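Local coordinates for protein diaminopimelate decarboxylase (Phaeodactylum tricornutum, PDB 7JPJ) that probably catalyses the pyridoxal 5'-phosphate-dependent decarboxylation of diaminopimelate in lysine biosynthesis, working as a dimer, at residues A[77-87]-A[98-109]; A[141-152]-A[195-206]. All coordinates share one frame; numbering follows the deposited sequence.

Contact 1: residues A[77-87]-A[98-109]; sequences HVDASSGFEVR and NISLSTQELPED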
loop_
_atom_site.group_PDB
_atom_site.type_symbol
_atom_site.label_atom_id
_atom_site.label_comp_id
_atom_site.label_asym_id
_atom_site.label_seq_id
_atom_site.Cartn_x
_atom_site.Cartn_y
_atom_site.Cartn_z
ATOM N N HIS A 77 -25.540 7.911 -7.542
ATOM C CA HIS A 77 -25.264 8.513 -6.247
ATOM C C HIS A 77 -23.897 8.048 -5.739
ATOM O O HIS A 77 -23.133 7.393 -6.453
ATOM C CB HIS A 77 -26.397 8.194 -5.274
ATOM C CG HIS A 77 -27.703 8.833 -5.638
ATOM N ND1 HIS A 77 -28.612 9.261 -4.695
ATOM C CD2 HIS A 77 -28.250 9.118 -6.844
ATOM C CE1 HIS A 77 -29.664 9.779 -5.304
ATOM N NE2 HIS A 77 -29.469 9.704 -6.608
ATOM N N VAL A 78 -23.571 8.383 -4.492
ATOM C CA VAL A 78 -22.248 8.135 -3.928
ATOM C C VAL A 78 -22.399 7.379 -2.613
ATOM O O VAL A 78 -23.243 7.732 -1.781
ATOM C CB VAL A 78 -21.473 9.450 -3.716
ATOM C CG1 VAL A 78 -20.430 9.299 -2.617
ATOM C CG2 VAL A 78 -20.818 9.894 -5.011
ATOM N N ASP A 79 -21.585 6.335 -2.434
ATOM C CA ASP A 79 -21.448 5.618 -1.168
ATOM C C ASP A 79 -20.070 5.933 -0.591
ATOM O O ASP A 79 -19.047 5.532 -1.159
ATOM C CB ASP A 79 -21.634 4.114 -1.367
ATOM C CG ASP A 79 -20.932 3.285 -0.296
ATOM O OD1 ASP A 79 -21.097 3.578 0.915
ATOM O OD2 ASP A 79 -20.213 2.331 -0.669
ATOM N N ALA A 80 -20.047 6.637 0.538
ATOM C CA ALA A 80 -18.809 7.125 1.132
ATOM C C ALA A 80 -18.363 6.220 2.274
ATOM O O ALA A 80 -19.190 5.698 3.028
ATOM C CB ALA A 80 -18.981 8.556 1.637
ATOM N N SER A 81 -17.046 6.050 2.402
ATOM C CA SER A 81 -16.461 5.163 3.397
ATOM C C SER A 81 -15.978 5.887 4.647
ATOM O O SER A 81 -15.565 5.222 5.604
ATOM C CB SER A 81 -15.288 4.391 2.786
ATOM O OG SER A 81 -15.743 3.469 1.819
ATOM N N SER A 82 -15.997 7.216 4.656
ATOM C CA SER A 82 -15.577 7.977 5.823
ATOM C C SER A 82 -16.107 9.393 5.686
ATOM O O SER A 82 -16.535 9.813 4.607
ATOM C CB SER A 82 -14.050 7.989 5.981
ATOM O OG SER A 82 -13.426 8.689 4.916
ATOM N N GLY A 83 -16.073 10.127 6.799
ATOM C CA GLY A 83 -16.465 11.523 6.763
ATOM C C GLY A 83 -15.626 12.354 5.819
ATOM O O GLY A 83 -16.084 13.402 5.352
ATOM N N PHE A 84 -14.404 11.905 5.524
ATOM C CA PHE A 84 -13.557 12.620 4.579
ATOM C C PHE A 84 -14.066 12.460 3.153
ATOM O O PHE A 84 -14.093 13.429 2.385
ATOM C CB PHE A 84 -12.117 12.129 4.701
ATOM C CG PHE A 84 -11.480 12.464 6.014
ATOM C CD1 PHE A 84 -10.851 13.685 6.199
ATOM C CD2 PHE A 84 -11.519 11.563 7.069
ATOM C CE1 PHE A 84 -10.266 14.001 7.410
ATOM C CE2 PHE A 84 -10.935 11.875 8.282
ATOM C CZ PHE A 84 -10.309 13.097 8.451
ATOM N N GLU A 85 -14.478 11.245 2.782
ATOM C CA GLU A 85 -15.062 11.038 1.463
ATOM C C GLU A 85 -16.370 11.802 1.309
ATOM O O GLU A 85 -16.699 12.252 0.205
ATOM C CB GLU A 85 -15.279 9.547 1.214
ATOM C CG GLU A 85 -14.002 8.777 0.926
ATOM C CD GLU A 85 -14.261 7.330 0.556
ATOM O OE1 GLU A 85 -15.421 6.878 0.682
ATOM O OE2 GLU A 85 -13.304 6.643 0.140
ATOM N N VAL A 86 -17.128 11.958 2.397
ATOM C CA VAL A 86 -18.347 12.761 2.342
ATOM C C VAL A 86 -18.005 14.204 1.998
ATOM O O VAL A 86 -18.579 14.796 1.077
ATOM C CB VAL A 86 -19.117 12.671 3.671
ATOM C CG1 VAL A 86 -20.375 13.522 3.611
ATOM C CG2 VAL A 86 -19.455 11.229 3.998
ATOM N N ARG A 87 -17.054 14.788 2.732
ATOM C CA ARG A 87 -16.647 16.162 2.464
ATOM C C ARG A 87 -15.954 16.288 1.114
ATOM O O ARG A 87 -16.007 17.352 0.488
ATOM C CB ARG A 87 -15.732 16.664 3.581
ATOM C CG ARG A 87 -16.440 16.958 4.896
ATOM C CD ARG A 87 -15.840 18.179 5.586
ATOM N NE ARG A 87 -16.466 18.457 6.877
ATOM C CZ ARG A 87 -17.468 19.316 7.056
ATOM N NH1 ARG A 87 -17.965 19.985 6.023
ATOM N NH2 ARG A 87 -17.973 19.509 8.269
ATOM N N ASN A 98 -27.403 12.854 -1.979
ATOM C CA ASN A 98 -26.966 11.764 -2.838
ATOM C C ASN A 98 -25.841 10.944 -2.221
ATOM O O ASN A 98 -25.363 10.000 -2.859
ATOM C CB ASN A 98 -26.517 12.301 -4.201
ATOM C CG ASN A 98 -27.661 12.886 -5.007
ATOM O OD1 ASN A 98 -28.698 13.263 -4.459
ATOM N ND2 ASN A 98 -27.477 12.959 -6.320
ATOM N N ILE A 99 -25.410 11.275 -1.008
ATOM C CA ILE A 99 -24.321 10.581 -0.334
ATOM C C ILE A 99 -24.898 9.775 0.820
ATOM O O ILE A 99 -25.733 10.279 1.580
ATOM C CB ILE A 99 -23.250 11.565 0.168
ATOM C CG1 ILE A 99 -22.825 12.514 -0.955
ATOM C CG2 ILE A 99 -22.050 10.810 0.719
ATOM C CD1 ILE A 99 -21.844 13.582 -0.515
ATOM N N SER A 100 -24.459 8.526 0.943
ATOM C CA SER A 100 -24.725 7.704 2.114
ATOM C C SER A 100 -23.395 7.317 2.747
ATOM O O SER A 100 -22.420 7.043 2.041
ATOM C CB SER A 100 -25.537 6.452 1.755
ATOM O OG SER A 100 -24.745 5.505 1.063
ATOM N N LEU A 101 -23.354 7.303 4.078
ATOM C CA LEU A 101 -22.117 7.090 4.828
ATOM C C LEU A 101 -22.166 5.739 5.533
ATOM O O LEU A 101 -22.981 5.531 6.439
ATOM C CB LEU A 101 -21.892 8.219 5.832
ATOM C CG LEU A 101 -20.770 8.029 6.853
ATOM C CD1 LEU A 101 -19.422 7.864 6.164
ATOM C CD2 LEU A 101 -20.738 9.193 7.831
ATOM N N SER A 102 -21.291 4.827 5.115
ATOM C CA SER A 102 -21.083 3.543 5.777
ATOM C C SER A 102 -19.596 3.435 6.089
ATOM O O SER A 102 -18.784 3.225 5.182
ATOM C CB SER A 102 -21.547 2.378 4.902
ATOM O OG SER A 102 -22.689 2.729 4.140
ATOM N N THR A 103 -19.239 3.582 7.363
ATOM C CA THR A 103 -17.846 3.731 7.749
ATOM C C THR A 103 -17.537 2.859 8.957
ATOM O O THR A 103 -18.416 2.549 9.764
ATOM C CB THR A 103 -17.516 5.203 8.060
ATOM O OG1 THR A 103 -16.136 5.326 8.423
ATOM C CG2 THR A 103 -18.386 5.726 9.196
ATOM N N GLN A 104 -16.269 2.452 9.060
ATOM C CA GLN A 104 -15.769 1.799 10.261
ATOM C C GLN A 104 -15.485 2.790 11.379
ATOM O O GLN A 104 -15.445 2.394 12.548
ATOM C CB GLN A 104 -14.490 1.015 9.951
ATOM C CG GLN A 104 -14.702 -0.258 9.146
ATOM C CD GLN A 104 -15.191 -1.413 9.997
ATOM O OE1 GLN A 104 -16.364 -1.476 10.358
ATOM N NE2 GLN A 104 -14.293 -2.333 10.324
ATOM N N GLU A 105 -15.295 4.065 11.045
ATOM C CA GLU A 105 -14.913 5.105 11.999
ATOM C C GLU A 105 -15.876 6.277 11.828
ATOM O O GLU A 105 -15.741 7.067 10.889
ATOM C CB GLU A 105 -13.465 5.534 11.779
ATOM C CG GLU A 105 -13.022 6.756 12.563
ATOM C CD GLU A 105 -11.620 7.201 12.184
ATOM O OE1 GLU A 105 -10.921 6.432 11.490
ATOM O OE2 GLU A 105 -11.215 8.316 12.579
ATOM N N LEU A 106 -16.846 6.381 12.724
ATOM C CA LEU A 106 -17.796 7.487 12.674
ATOM C C LEU A 106 -17.073 8.791 12.989
ATOM O O LEU A 106 -16.495 8.919 14.074
ATOM C CB LEU A 106 -18.939 7.253 13.659
ATOM C CG LEU A 106 -20.210 8.081 13.456
ATOM C CD1 LEU A 106 -20.741 7.920 12.043
ATOM C CD2 LEU A 106 -21.271 7.692 14.474
ATOM N N PRO A 107 -17.070 9.770 12.086
ATOM C CA PRO A 107 -16.311 10.999 12.339
ATOM C C PRO A 107 -16.915 11.812 13.472
ATOM O O PRO A 107 -18.114 11.739 13.756
ATOM C CB PRO A 107 -16.401 11.751 11.008
ATOM C CG PRO A 107 -17.671 11.266 10.400
ATOM C CD PRO A 107 -17.792 9.821 10.804
ATOM N N GLU A 108 -16.059 12.606 14.123
ATOM C CA GLU A 108 -16.517 13.426 15.237
ATOM C C GLU A 108 -17.501 14.502 14.797
ATOM O O GLU A 108 -18.206 15.059 15.645
ATOM C CB GLU A 108 -15.325 14.072 15.951
ATOM C CG GLU A 108 -15.616 14.473 17.400
ATOM C CD GLU A 108 -14.741 15.621 17.894
ATOM O OE1 GLU A 108 -15.075 16.793 17.611
ATOM O OE2 GLU A 108 -13.725 15.352 18.574
ATOM N N ASP A 109 -17.571 14.802 13.499
ATOM C CA ASP A 109 -18.485 15.803 12.964
ATOM C C ASP A 109 -19.609 15.170 12.143
ATOM O O ASP A 109 -20.066 15.746 11.151
ATOM C CB ASP A 109 -17.720 16.826 12.123
ATOM C CG ASP A 109 -17.119 16.218 10.867
ATOM O OD1 ASP A 109 -16.717 15.034 10.914
ATOM O OD2 ASP A 109 -17.052 16.921 9.833
HETATM O O HOH W 1 -18.575 2.452 2.166
HETATM O O HOH W 2 -14.274 2.859 6.893
#
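The amide of A80 gives S100 O a short, straight bond (A80 N to S100 O 2.8 Å, N-H...O 171°). It is one of four backbone bonds that alternate between two parallel strands: V78 N to N98 O and S100 N to V78 O come before, S102 N to A80 O after. Side chains then sort by face. I99 CG2 lies 3.9 Å from A80 CB and also touches V78 CG1, and V86 of the following helix sets CG2 4.0 Å from L101 CD1 on the same face. On the face of D79 and S100, a water sits within hydrogen-bonding distance of D79 OD1, S81 OG and S102 O, with too few protons to serve every acceptor around it. At the strand start, the H77 ring and the N98 amide stack with planes only 6° apart, N98 CG sitting 3.7 Å from H77 CE1; the imidazole reaches that place because CG stands anti to the carbonyl carbon (chi1 -67°). With an alanine in place of H77, the N98 amide would probably lose the flat ring it lies on and be set free to turn. At the far end, R87 NH2 forms a salt bridge to D109 OD2 (3.2 Å), using that oxygen's anti lone pair. S82 OG weakly caps the helix through the amides of F84 and E85, and is also hydrogen-bonded to N405 O of the second subunit. S81 lies beside K60, the lysine predicted to carry pyridoxal phosphate, which is not attached here. Strand 77-80, helix 83-91 and strand 99-101 thus form a beta-alpha-beta unit of this family's TIM-type, cofactor-binding barrel.

Contact 2: residues A[141-152]-A[195-206]; sequences KVGVRVNPGVGS and LEVERIHTHIGS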
loop_
_atom_site.group_PDB
_atom_site.type_symbol
_atom_site.label_atom_id
_atom_site.label_comp_id
_atom_site.label_asym_id
_atom_site.label_seq_id
_atom_site.Cartn_x
_atom_site.Cartn_y
_atom_site.Cartn_z
ATOM N N LYS A 141 -34.450 9.722 10.878
ATOM C CA LYS A 141 -34.298 8.520 10.078
ATOM C C LYS A 141 -32.824 8.162 9.970
ATOM O O LYS A 141 -31.952 9.034 9.975
ATOM C CB LYS A 141 -34.906 8.709 8.686
ATOM C CG LYS A 141 -36.430 8.805 8.687
ATOM C CD LYS A 141 -36.960 9.763 7.624
ATOM C CE LYS A 141 -36.076 10.995 7.463
ATOM N NZ LYS A 141 -36.524 11.852 6.321
ATOM N N VAL A 142 -32.549 6.862 9.883
ATOM C CA VAL A 142 -31.179 6.369 9.852
ATOM C C VAL A 142 -31.190 5.004 9.187
ATOM O O VAL A 142 -32.203 4.300 9.198
ATOM C CB VAL A 142 -30.573 6.316 11.279
ATOM C CG1 VAL A 142 -31.157 5.152 12.071
ATOM C CG2 VAL A 142 -29.054 6.235 11.224
ATOM N N GLY A 143 -30.060 4.642 8.578
ATOM C CA GLY A 143 -29.869 3.319 8.034
ATOM C C GLY A 143 -29.140 2.421 9.017
ATOM O O GLY A 143 -28.461 2.889 9.928
ATOM N N VAL A 144 -29.297 1.114 8.824
ATOM C CA VAL A 144 -28.702 0.103 9.694
ATOM C C VAL A 144 -28.045 -0.957 8.819
ATOM O O VAL A 144 -28.730 -1.634 8.044
ATOM C CB VAL A 144 -29.744 -0.546 10.622
ATOM C CG1 VAL A 144 -29.075 -1.526 11.568
ATOM C CG2 VAL A 144 -30.497 0.516 11.407
ATOM N N ARG A 145 -26.727 -1.111 8.949
ATOM C CA ARG A 145 -26.018 -2.182 8.262
ATOM C C ARG A 145 -25.968 -3.418 9.151
ATOM O O ARG A 145 -25.560 -3.340 10.315
ATOM C CB ARG A 145 -24.599 -1.768 7.867
ATOM C CG ARG A 145 -23.803 -2.943 7.310
ATOM C CD ARG A 145 -22.592 -2.529 6.495
ATOM N NE ARG A 145 -21.844 -3.703 6.046
ATOM C CZ ARG A 145 -20.836 -3.668 5.181
ATOM N NH1 ARG A 145 -20.445 -2.512 4.662
ATOM N NH2 ARG A 145 -20.217 -4.790 4.835
ATOM N N VAL A 146 -26.372 -4.558 8.597
ATOM C CA VAL A 146 -26.487 -5.806 9.341
ATOM C C VAL A 146 -25.424 -6.780 8.857
ATOM O O VAL A 146 -25.191 -6.913 7.649
ATOM C CB VAL A 146 -27.894 -6.420 9.188
ATOM C CG1 VAL A 146 -28.000 -7.727 9.960
ATOM C CG2 VAL A 146 -28.959 -5.434 9.638
ATOM N N ASN A 147 -24.766 -7.447 9.806
ATOM C CA ASN A 147 -23.984 -8.639 9.506
ATOM C C ASN A 147 -24.935 -9.826 9.564
ATOM O O ASN A 147 -25.303 -10.270 10.659
ATOM C CB ASN A 147 -22.825 -8.814 10.491
ATOM C CG ASN A 147 -21.912 -9.982 10.133
ATOM O OD1 ASN A 147 -22.270 -10.854 9.343
ATOM N ND2 ASN A 147 -20.725 -10.001 10.725
ATOM N N PRO A 148 -25.350 -10.370 8.415
ATOM C CA PRO A 148 -26.405 -11.398 8.412
ATOM C C PRO A 148 -26.012 -12.707 9.075
ATOM O O PRO A 148 -26.853 -13.610 9.154
ATOM C CB PRO A 148 -26.678 -11.615 6.913
ATOM C CG PRO A 148 -26.055 -10.442 6.217
ATOM C CD PRO A 148 -24.883 -10.058 7.057
ATOM N N GLY A 149 -24.780 -12.842 9.556
ATOM C CA GLY A 149 -24.308 -14.091 10.107
ATOM C C GLY A 149 -23.602 -14.985 9.116
ATOM O O GLY A 149 -23.161 -16.077 9.493
ATOM N N VAL A 150 -23.481 -14.559 7.861
ATOM C CA VAL A 150 -22.818 -15.343 6.830
ATOM C C VAL A 150 -22.102 -14.372 5.902
ATOM O O VAL A 150 -22.470 -13.199 5.802
ATOM C CB VAL A 150 -23.828 -16.238 6.070
ATOM C CG1 VAL A 150 -24.732 -15.396 5.179
ATOM C CG2 VAL A 150 -23.111 -17.316 5.276
ATOM N N GLY A 151 -21.057 -14.861 5.241
ATOM C CA GLY A 151 -20.279 -14.013 4.361
ATOM C C GLY A 151 -20.196 -14.540 2.945
ATOM O O GLY A 151 -21.143 -15.149 2.443
ATOM N N SER A 152 -19.095 -14.242 2.275
ATOM C CA SER A 152 -18.882 -14.696 0.883
ATOM C C SER A 152 -18.397 -16.147 0.880
ATOM O O SER A 152 -17.275 -16.390 1.328
ATOM C CB SER A 152 -17.904 -13.770 0.239
ATOM O OG SER A 152 -18.432 -12.460 0.168
ATOM N N LEU A 195 -35.856 6.638 17.352
ATOM C CA LEU A 195 -35.366 6.623 15.985
ATOM C C LEU A 195 -36.404 6.021 15.040
ATOM O O LEU A 195 -37.394 5.412 15.455
ATOM C CB LEU A 195 -34.063 5.830 15.891
ATOM C CG LEU A 195 -32.876 6.354 16.691
ATOM C CD1 LEU A 195 -31.679 5.449 16.491
ATOM C CD2 LEU A 195 -32.551 7.778 16.279
ATOM N N GLU A 196 -36.158 6.196 13.745
ATOM C CA GLU A 196 -36.967 5.587 12.695
ATOM C C GLU A 196 -36.026 4.916 11.705
ATOM O O GLU A 196 -35.256 5.595 11.019
ATOM C CB GLU A 196 -37.847 6.622 11.996
ATOM C CG GLU A 196 -38.685 6.043 10.863
ATOM C CD GLU A 196 -39.934 6.855 10.580
ATOM O OE1 GLU A 196 -40.123 7.260 9.414
ATOM O OE2 GLU A 196 -40.722 7.089 11.523
ATOM N N VAL A 197 -36.085 3.590 11.632
ATOM C CA VAL A 197 -35.236 2.827 10.723
ATOM C C VAL A 197 -35.896 2.819 9.349
ATOM O O VAL A 197 -36.952 2.211 9.159
ATOM C CB VAL A 197 -35.003 1.403 11.238
ATOM C CG1 VAL A 197 -33.959 0.701 10.390
ATOM C CG2 VAL A 197 -34.582 1.437 12.691
ATOM N N GLU A 198 -35.271 3.493 8.383
ATOM C CA GLU A 198 -35.825 3.610 7.042
ATOM C C GLU A 198 -35.115 2.743 6.015
ATOM O O GLU A 198 -35.650 2.563 4.915
ATOM C CB GLU A 198 -35.783 5.072 6.569
ATOM C CG GLU A 198 -34.387 5.573 6.214
ATOM C CD GLU A 198 -34.398 6.941 5.547
ATOM O OE1 GLU A 198 -35.497 7.485 5.306
ATOM O OE2 GLU A 198 -33.303 7.474 5.262
ATOM N N ARG A 199 -33.944 2.196 6.336
ATOM C CA ARG A 199 -33.123 1.534 5.335
ATOM C C ARG A 199 -32.229 0.497 5.999
ATOM O O ARG A 199 -31.639 0.755 7.052
ATOM C CB ARG A 199 -32.282 2.562 4.567
ATOM C CG ARG A 199 -31.185 1.986 3.695
ATOM C CD ARG A 199 -30.398 3.098 3.010
ATOM N NE ARG A 199 -29.723 3.970 3.969
ATOM C CZ ARG A 199 -30.165 5.171 4.336
ATOM N NH1 ARG A 199 -31.290 5.649 3.821
ATOM N NH2 ARG A 199 -29.485 5.891 5.218
ATOM N N ILE A 200 -32.141 -0.677 5.376
ATOM C CA ILE A 200 -31.254 -1.752 5.800
ATOM C C ILE A 200 -30.130 -1.866 4.780
ATOM O O ILE A 200 -30.356 -1.701 3.575
ATOM C CB ILE A 200 -32.011 -3.089 5.946
ATOM C CG1 ILE A 200 -33.111 -2.969 7.003
ATOM C CG2 ILE A 200 -31.062 -4.220 6.318
ATOM C CD1 ILE A 200 -32.586 -2.788 8.416
ATOM N N HIS A 201 -28.918 -2.132 5.263
ATOM C CA HIS A 201 -27.729 -2.216 4.426
ATOM C C HIS A 201 -27.052 -3.561 4.642
ATOM O O HIS A 201 -26.813 -3.966 5.783
ATOM C CB HIS A 201 -26.754 -1.076 4.744
ATOM C CG HIS A 201 -25.632 -0.942 3.761
ATOM N ND1 HIS A 201 -25.570 -1.675 2.595
ATOM C CD2 HIS A 201 -24.529 -0.157 3.770
ATOM C CE1 HIS A 201 -24.475 -1.349 1.930
ATOM N NE2 HIS A 201 -23.828 -0.428 2.621
ATOM N N THR A 202 -26.746 -4.246 3.547
ATOM C CA THR A 202 -26.035 -5.513 3.587
ATOM C C THR A 202 -24.935 -5.486 2.536
ATOM O O THR A 202 -24.953 -4.670 1.610
ATOM C CB THR A 202 -26.985 -6.696 3.342
ATOM O OG1 THR A 202 -26.341 -7.919 3.711
ATOM C CG2 THR A 202 -27.357 -6.771 1.876
ATOM N N HIS A 203 -23.962 -6.382 2.687
ATOM C CA HIS A 203 -22.843 -6.449 1.755
ATOM C C HIS A 203 -22.139 -7.794 1.869
ATOM O O HIS A 203 -21.055 -7.886 2.454
ATOM C CB HIS A 203 -21.858 -5.305 2.016
ATOM C CG HIS A 203 -20.741 -5.221 1.020
ATOM N ND1 HIS A 203 -20.934 -4.824 -0.285
ATOM C CD2 HIS A 203 -19.417 -5.479 1.142
ATOM C CE1 HIS A 203 -19.779 -4.843 -0.925
ATOM N NE2 HIS A 203 -18.843 -5.238 -0.082
ATOM N N ILE A 204 -22.750 -8.845 1.323
ATOM C CA ILE A 204 -22.183 -10.187 1.409
ATOM C C ILE A 204 -22.263 -10.885 0.057
ATOM O O ILE A 204 -22.095 -12.105 -0.030
ATOM C CB ILE A 204 -22.893 -11.027 2.488
ATOM C CG1 ILE A 204 -24.375 -11.190 2.143
ATOM C CG2 ILE A 204 -22.708 -10.411 3.866
ATOM C CD1 ILE A 204 -25.038 -12.360 2.837
ATOM N N GLY A 205 -22.519 -10.122 -1.003
ATOM C CA GLY A 205 -22.626 -10.710 -2.330
ATOM C C GLY A 205 -21.263 -10.892 -2.986
ATOM O O GLY A 205 -20.348 -10.088 -2.806
ATOM N N SER A 206 -21.140 -11.967 -3.762
ATOM C CA SER A 206 -19.898 -12.281 -4.456
ATOM C C SER A 206 -20.199 -13.255 -5.587
ATOM O O SER A 206 -21.247 -13.906 -5.608
ATOM C CB SER A 206 -18.852 -12.873 -3.504
ATOM O OG SER A 206 -19.207 -14.190 -3.115
#
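V144 lies between two residues of the neighbouring strand, receiving a bond from H201 N at its carbonyl oxygen (2.8 Å from H201 N to V144 O) and giving its amide to R199 O. These bonds join two parallel strands of the TIM-type barrel, 141-147 and 196-201. V142 faces V197 but V144 faces I200, so strand 196-201 takes in one extra residue around E198, a beta bulge. On one face V144 CG2 meets V197 CG1 at 3.6 Å, and V146 CG2 packs on I200 CG2. On the other, the R199 guanidinium lies by G143, NH2 nearest G143 N, and the extended R145 chain runs past H201, CG anti to the backbone N (chi1 173°), to H203, whose CB covers one guanidinium face 3.3 Å from R145 NH2. H203, its side chain close to a bound sulfate (probably from the crystallisation liquor) and about 6 Å from that of K60, puts this end near the predicted cofactor site. Within 195-206, R199 NH1 makes a salt bridge with E198 OE2 (3.1 Å). Outer partners fix these groups: N234 O holds H201 ND1, G237 N holds H203 ND1, and N121 OD1 holds R199 NE. Beyond the strands, I204 sets CG2 3.9 Å from P148 CD and CD1 against V150 CG1. The turn carrying P148 is shaped by N147: OD1 accepts from G149 N at 3.2 Å in an Asx turn, and ND2 of the same amide is hydrogen-bonded to G169 O.

How the contacts relate
Both contacts are buried pairings of parallel strands in the same barrel sheet, yet one is local in sequence and the other is not. In contact 1 ten residues lie between the segments, and the connecting helix itself joins the packing. In contact 2 there are 42, and the pairing is made by strands and loops, with helix 125-134 packing on V142 and L195. Contact 1 has a salt bridge across its segments, from exposed R87 to D109, and meets the second subunit; that of contact 2 lies within one segment, its R145, R199 and H201 share a face with H203 beyond the strand end, and no other chain touches it. The two meet where S102 OG packs 3.4 Å from H201 CD2.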